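Local structure of trypanothione-dependent glyoxalase I (Leishmania major, 2C21) at residues I14-L19 with L61-N66; L30-L35 with L50-E55. The protein is a nickel-containing, dimeric member of the glyoxalase/bleomycin resistance/dioxygenase superfamily, built from paired beta-alpha-beta-beta-beta modules. All blocks are in the same frame, centred on the assembly; numbering follows the deposited sequence.

Contact 1: I14-L19 with L61-N66; sequences IRVGDL and LELTYN. With NI (nickel (II) ion), chain G.
Ile14 swings CG1 between its backbone N and carbonyl carbon (chi1 56°), while Leu63 turns CG away from its own carbonyl carbon (chi1 -42°); the two side chains then run alongside each other, Ile14 CG1 lying 3.7 Å from Leu63 CD2. Arg15 and Thr64 pair in the same way on the other face of the sheet. Between the two faces runs a parallel ladder: Ile14 N gives its hydrogen to Glu62 O at 2.9 Å, Ile14 O receives Thr64 N, and Val16 N continues the pattern to Thr64 O at 3.0 Å. Arg15 is extended from CG to NE, and its guanidinium plane lies 15° from that of the Asn66 amide; one water accepts from both Arg15 NE (2.9 Å) and Asn66 ND2 (3.0 Å). Past the ladder, the Tyr65 ring turns its edge to Gly17 O, which lies 3.4 Å from CE1, and Leu19 CD2 packs on Tyr65 CB at 3.6 Å. The extended Glu62 chain carries OE1 to the nickel ion (2.4 Å), whose protein ligands are completed by His11 and by His80 and Glu123 of the second subunit. Asp18 N-caps helix 19-29 through Arg21 N, and that helix covers the Ile14 and Leu63 face; strand 45-51 flanks strand 60-66, and beyond Ile14 the sheet continues into the second subunit.

Contact 2: L30-L35 with L50-E55; sequences LGMKVL and LGYGPE
The Tyr52 ring carries Met32 CG over one face, 3.9 Å from the centroid and 20° off the normal, and meets Leu30 O at its edge. The first is a CH-pi contact; Met32 SD stands farther out above the ring, 5.0 Å from its centroid, as a Met-aromatic partner. At the edge, Tyr52 OH donates to Leu30 O at 2.7 Å, approaching from above the carbonyl plane. This bond holds the hydroxyl end of Tyr52 against that carbonyl, which also accepts from Arg7 of the second subunit. With CG opposite its carbonyl carbon (chi1 -58°), Met32 lays that methylene on the ring, and the extended chain carries SD and CE onward. Its side chain crosses that of Leu50 at about a right angle, Met32 SD 4.1 Å from Leu50 CB. The backbones here belong to the beta hairpin of strands 33-40 and 45-51, entered from helix 19-29 through Gly31, whose positive phi suits glycine. Lys33 and Gly51 form an antiparallel hydrogen-bonded pair, with Lys33 N to Gly51 O at 2.9 Å and Gly51 N to Lys33 O at 3.1 Å; Val34 and Leu50 are the non-hydrogen-bonded pair next to it. Beyond strand 45-51, Gly53 O meets Leu35 CD1 at 3.3 Å, and Leu35 CD2 comes near Pro54 CA. Met138 of the second subunit packs against both Leu35 and Pro54, while Glu55 makes a salt bridge to Arg36.

In the fold
Contacts 1 and 2 illustrate how one mixed sheet, ordered 8-15, 60-66, 45-51, 33-40, is held together at its two outermost strands. Their centres are about 15 Å apart. Contact 1 joins the first and last strands of this sheet in chain order and so closes a long loop, inside which contact 2 is nested. The two meet where strands 45-51 and 60-66 are neighbours: Leu61 N lies 2.8 Å from Leu50 O, a probable hydrogen bond, and Leu63 packs against Leu50. Helix 19-29 packs against both. Each contact also reaches the second subunit, so the sheet that supplies nickel ligands His11 and Glu62 is itself part of the dimer interface.

Contact 1: I14-L19 with L61-N66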
loop_
_atom_site.group_PDB
_atom_site.type_symbol
_atom_site.label_atom_id
_atom_site.label_comp_id
_atom_site.label_asym_id
_atom_site.label_seq_id
_atom_site.Cartn_x
_atom_site.Cartn_y
_atom_site.Cartn_z
ATOM N N ILE A 14 -4.800 -5.099 4.147
ATOM C CA ILE A 14 -6.102 -5.486 3.567
ATOM C C ILE A 14 -6.694 -6.610 4.433
ATOM O O ILE A 14 -5.948 -7.401 5.024
ATOM C CB ILE A 14 -5.969 -5.983 2.104
ATOM C CG1 ILE A 14 -4.978 -7.143 1.996
ATOM C CG2 ILE A 14 -5.568 -4.845 1.165
ATOM C CD1 ILE A 14 -5.100 -7.932 0.691
ATOM N N ARG A 15 -8.019 -6.672 4.522
ATOM C CA ARG A 15 -8.679 -7.751 5.244
ATOM C C ARG A 15 -9.071 -8.849 4.263
ATOM O O ARG A 15 -9.488 -8.580 3.129
ATOM C CB ARG A 15 -9.919 -7.267 5.998
ATOM C CG ARG A 15 -9.663 -6.139 7.030
ATOM C CD ARG A 15 -10.951 -5.574 7.581
ATOM N NE ARG A 15 -10.683 -4.463 8.513
ATOM C CZ ARG A 15 -10.529 -3.185 8.164
ATOM N NH1 ARG A 15 -10.643 -2.779 6.906
ATOM N NH2 ARG A 15 -10.252 -2.287 9.104
ATOM N N VAL A 16 -8.916 -10.085 4.703
ATOM C CA VAL A 16 -9.095 -11.256 3.839
ATOM C C VAL A 16 -9.996 -12.265 4.497
ATOM O O VAL A 16 -10.012 -12.403 5.731
ATOM C CB VAL A 16 -7.745 -11.903 3.469
ATOM C CG1 VAL A 16 -6.857 -10.886 2.722
ATOM C CG2 VAL A 16 -7.015 -12.450 4.701
ATOM N N GLY A 17 -10.728 -13.005 3.673
ATOM C CA GLY A 17 -11.680 -13.997 4.175
ATOM C C GLY A 17 -11.102 -15.327 4.634
ATOM O O GLY A 17 -11.723 -16.023 5.425
ATOM N N ASP A 18 -9.920 -15.677 4.138
ATOM C CA ASP A 18 -9.346 -17.020 4.309
ATOM C C ASP A 18 -7.825 -16.875 4.171
ATOM O O ASP A 18 -7.309 -16.639 3.092
ATOM C CB ASP A 18 -9.985 -17.949 3.248
ATOM C CG ASP A 18 -9.414 -19.368 3.203
ATOM O OD1 ASP A 18 -8.294 -19.666 3.645
ATOM O OD2 ASP A 18 -10.122 -20.205 2.624
ATOM N N LEU A 19 -7.121 -16.978 5.293
ATOM C CA LEU A 19 -5.662 -16.853 5.295
ATOM C C LEU A 19 -4.976 -17.858 4.376
ATOM O O LEU A 19 -4.113 -17.496 3.598
ATOM C CB LEU A 19 -5.110 -17.015 6.712
ATOM C CG LEU A 19 -4.481 -15.827 7.480
ATOM C CD1 LEU A 19 -4.730 -14.457 6.913
ATOM C CD2 LEU A 19 -4.871 -15.908 8.931
ATOM N N LEU A 61 3.119 -6.300 2.795
ATOM C CA LEU A 61 1.680 -6.481 2.796
ATOM C C LEU A 61 1.253 -7.117 4.118
ATOM O O LEU A 61 1.868 -8.092 4.574
ATOM C CB LEU A 61 1.287 -7.390 1.620
ATOM C CG LEU A 61 -0.188 -7.723 1.405
ATOM C CD1 LEU A 61 -1.018 -6.454 1.236
ATOM C CD2 LEU A 61 -0.325 -8.631 0.182
ATOM N N GLU A 62 0.220 -6.537 4.733
ATOM C CA GLU A 62 -0.382 -7.047 5.956
ATOM C C GLU A 62 -1.786 -7.548 5.667
ATOM O O GLU A 62 -2.633 -6.779 5.185
ATOM C CB GLU A 62 -0.486 -5.954 7.028
ATOM C CG GLU A 62 -1.071 -6.452 8.334
ATOM C CD GLU A 62 -1.368 -5.337 9.331
ATOM O OE1 GLU A 62 -1.091 -4.162 9.026
ATOM O OE2 GLU A 62 -1.870 -5.658 10.427
ATOM N N LEU A 63 -2.037 -8.823 5.974
ATOM C CA LEU A 63 -3.377 -9.399 5.904
ATOM C C LEU A 63 -3.956 -9.514 7.301
ATOM O O LEU A 63 -3.290 -9.998 8.205
ATOM C CB LEU A 63 -3.340 -10.792 5.285
ATOM C CG LEU A 63 -2.443 -10.991 4.078
ATOM C CD1 LEU A 63 -2.516 -12.453 3.659
ATOM C CD2 LEU A 63 -2.860 -10.065 2.964
ATOM N N THR A 64 -5.206 -9.083 7.454
ATOM C CA THR A 64 -5.950 -9.240 8.680
ATOM C C THR A 64 -7.084 -10.218 8.402
ATOM O O THR A 64 -7.859 -10.024 7.457
ATOM C CB THR A 64 -6.585 -7.892 9.117
ATOM O OG1 THR A 64 -5.556 -6.920 9.334
ATOM C CG2 THR A 64 -7.389 -8.075 10.376
ATOM N N TYR A 65 -7.145 -11.268 9.214
ATOM C CA TYR A 65 -8.251 -12.200 9.212
ATOM C C TYR A 65 -9.053 -11.994 10.500
ATOM O O TYR A 65 -8.498 -12.081 11.602
ATOM C CB TYR A 65 -7.722 -13.644 9.129
ATOM C CG TYR A 65 -8.777 -14.682 9.400
ATOM C CD1 TYR A 65 -9.832 -14.870 8.504
ATOM C CD2 TYR A 65 -8.740 -15.474 10.554
ATOM C CE1 TYR A 65 -10.812 -15.813 8.745
ATOM C CE2 TYR A 65 -9.721 -16.422 10.799
ATOM C CZ TYR A 65 -10.754 -16.584 9.896
ATOM O OH TYR A 65 -11.749 -17.516 10.113
ATOM N N ASN A 66 -10.349 -11.712 10.357
ATOM C CA ASN A 66 -11.274 -11.708 11.478
ATOM C C ASN A 66 -11.997 -13.037 11.540
ATOM O O ASN A 66 -12.624 -13.436 10.563
ATOM C CB ASN A 66 -12.283 -10.568 11.352
ATOM C CG ASN A 66 -11.653 -9.232 11.624
ATOM O OD1 ASN A 66 -11.257 -8.948 12.753
ATOM N ND2 ASN A 66 -11.513 -8.423 10.594
HETATM NI NI NI G . -0.732 -2.031 10.006
HETATM O O HOH W 1 -10.675 -5.629 11.211
HETATM O O HOH W 2 -11.664 -12.030 7.797
HETATM O O HOH W 3 -0.416 -2.782 11.578
#

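Contact 2: L30-L35 with L50-E55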
loop_
_atom_site.group_PDB
_atom_site.type_symbol
_atom_site.label_atom_id
_atom_site.label_comp_id
_atom_site.label_asym_id
_atom_site.label_seq_id
_atom_site.Cartn_x
_atom_site.Cartn_y
_atom_site.Cartn_z
ATOM N N LEU A 30 2.642 -14.918 -6.582
ATOM C CA LEU A 30 3.367 -13.642 -6.667
ATOM C C LEU A 30 4.830 -13.665 -6.200
ATOM O O LEU A 30 5.570 -12.716 -6.473
ATOM C CB LEU A 30 2.563 -12.525 -5.978
ATOM C CG LEU A 30 1.389 -12.042 -6.835
ATOM C CD1 LEU A 30 0.393 -11.232 -6.059
ATOM C CD2 LEU A 30 1.903 -11.239 -8.027
ATOM N N GLY A 31 5.247 -14.734 -5.517
ATOM C CA GLY A 31 6.643 -14.892 -5.080
ATOM C C GLY A 31 7.034 -14.196 -3.775
ATOM O O GLY A 31 8.220 -14.071 -3.472
ATOM N N MET A 32 6.053 -13.734 -3.005
ATOM C CA MET A 32 6.332 -13.155 -1.696
ATOM C C MET A 32 6.641 -14.278 -0.716
ATOM O O MET A 32 6.415 -15.449 -1.015
ATOM C CB MET A 32 5.137 -12.371 -1.158
ATOM C CG MET A 32 4.682 -11.253 -2.034
ATOM S SD MET A 32 3.399 -10.287 -1.234
ATOM C CE MET A 32 3.032 -9.125 -2.559
ATOM N N LYS A 33 7.154 -13.912 0.453
ATOM C CA LYS A 33 7.333 -14.874 1.525
ATOM C C LYS A 33 6.620 -14.394 2.768
ATOM O O LYS A 33 6.493 -13.197 2.996
ATOM C CB LYS A 33 8.819 -15.117 1.827
ATOM C CG LYS A 33 9.659 -13.873 2.159
ATOM C CD LYS A 33 11.151 -14.237 2.353
ATOM C CE LYS A 33 11.786 -13.421 3.500
ATOM N NZ LYS A 33 13.190 -13.817 3.792
ATOM N N VAL A 34 6.171 -15.347 3.578
ATOM C CA VAL A 34 5.573 -15.012 4.871
ATOM C C VAL A 34 6.719 -14.582 5.787
ATOM O O VAL A 34 7.685 -15.310 5.954
ATOM C CB VAL A 34 4.843 -16.226 5.480
ATOM C CG1 VAL A 34 4.319 -15.886 6.877
ATOM C CG2 VAL A 34 3.707 -16.663 4.556
ATOM N N LEU A 35 6.612 -13.387 6.348
ATOM C CA LEU A 35 7.635 -12.853 7.245
ATOM C C LEU A 35 7.332 -13.172 8.718
ATOM O O LEU A 35 8.218 -13.568 9.470
ATOM C CB LEU A 35 7.745 -11.343 7.053
ATOM C CG LEU A 35 8.024 -10.912 5.606
ATOM C CD1 LEU A 35 7.845 -9.396 5.448
ATOM C CD2 LEU A 35 9.415 -11.353 5.169
ATOM N N LEU A 50 3.547 -10.309 4.752
ATOM C CA LEU A 50 4.222 -10.928 3.589
ATOM C C LEU A 50 4.910 -9.869 2.763
ATOM O O LEU A 50 4.445 -8.738 2.675
ATOM C CB LEU A 50 3.229 -11.603 2.634
ATOM C CG LEU A 50 2.245 -12.644 3.152
ATOM C CD1 LEU A 50 0.922 -11.954 3.431
ATOM C CD2 LEU A 50 2.085 -13.752 2.124
ATOM N N GLY A 51 5.988 -10.259 2.110
ATOM C CA GLY A 51 6.679 -9.337 1.235
ATOM C C GLY A 51 7.806 -9.972 0.483
ATOM O O GLY A 51 8.032 -11.171 0.562
ATOM N N TYR A 52 8.525 -9.135 -0.242
ATOM C CA TYR A 52 9.661 -9.567 -1.017
ATOM C C TYR A 52 10.945 -9.393 -0.218
ATOM O O TYR A 52 12.030 -9.709 -0.683
ATOM C CB TYR A 52 9.697 -8.780 -2.330
ATOM C CG TYR A 52 8.546 -9.129 -3.252
ATOM C CD1 TYR A 52 8.466 -10.381 -3.831
ATOM C CD2 TYR A 52 7.530 -8.217 -3.522
ATOM C CE1 TYR A 52 7.423 -10.720 -4.677
ATOM C CE2 TYR A 52 6.473 -8.550 -4.361
ATOM C CZ TYR A 52 6.424 -9.793 -4.942
ATOM O OH TYR A 52 5.391 -10.133 -5.794
ATOM N N GLY A 53 10.817 -8.903 1.003
ATOM C CA GLY A 53 11.962 -8.762 1.882
ATOM C C GLY A 53 11.439 -8.469 3.264
ATOM O O GLY A 53 10.242 -8.273 3.427
ATOM N N PRO A 54 12.319 -8.497 4.274
ATOM C CA PRO A 54 11.905 -8.209 5.641
ATOM C C PRO A 54 11.402 -6.791 5.823
ATOM O O PRO A 54 11.784 -5.884 5.073
ATOM C CB PRO A 54 13.187 -8.441 6.464
ATOM C CG PRO A 54 14.295 -8.437 5.512
ATOM C CD PRO A 54 13.745 -8.852 4.182
ATOM N N GLU A 55 10.556 -6.594 6.826
ATOM C CA GLU A 55 10.036 -5.260 7.121
ATOM C C GLU A 55 11.141 -4.236 7.346
ATOM O O GLU A 55 10.923 -3.063 7.110
ATOM C CB GLU A 55 9.110 -5.296 8.327
ATOM C CG GLU A 55 7.778 -5.938 8.036
ATOM C CD GLU A 55 7.113 -6.428 9.278
ATOM O OE1 GLU A 55 6.353 -5.649 9.910
ATOM O OE2 GLU A 55 7.393 -7.583 9.649
#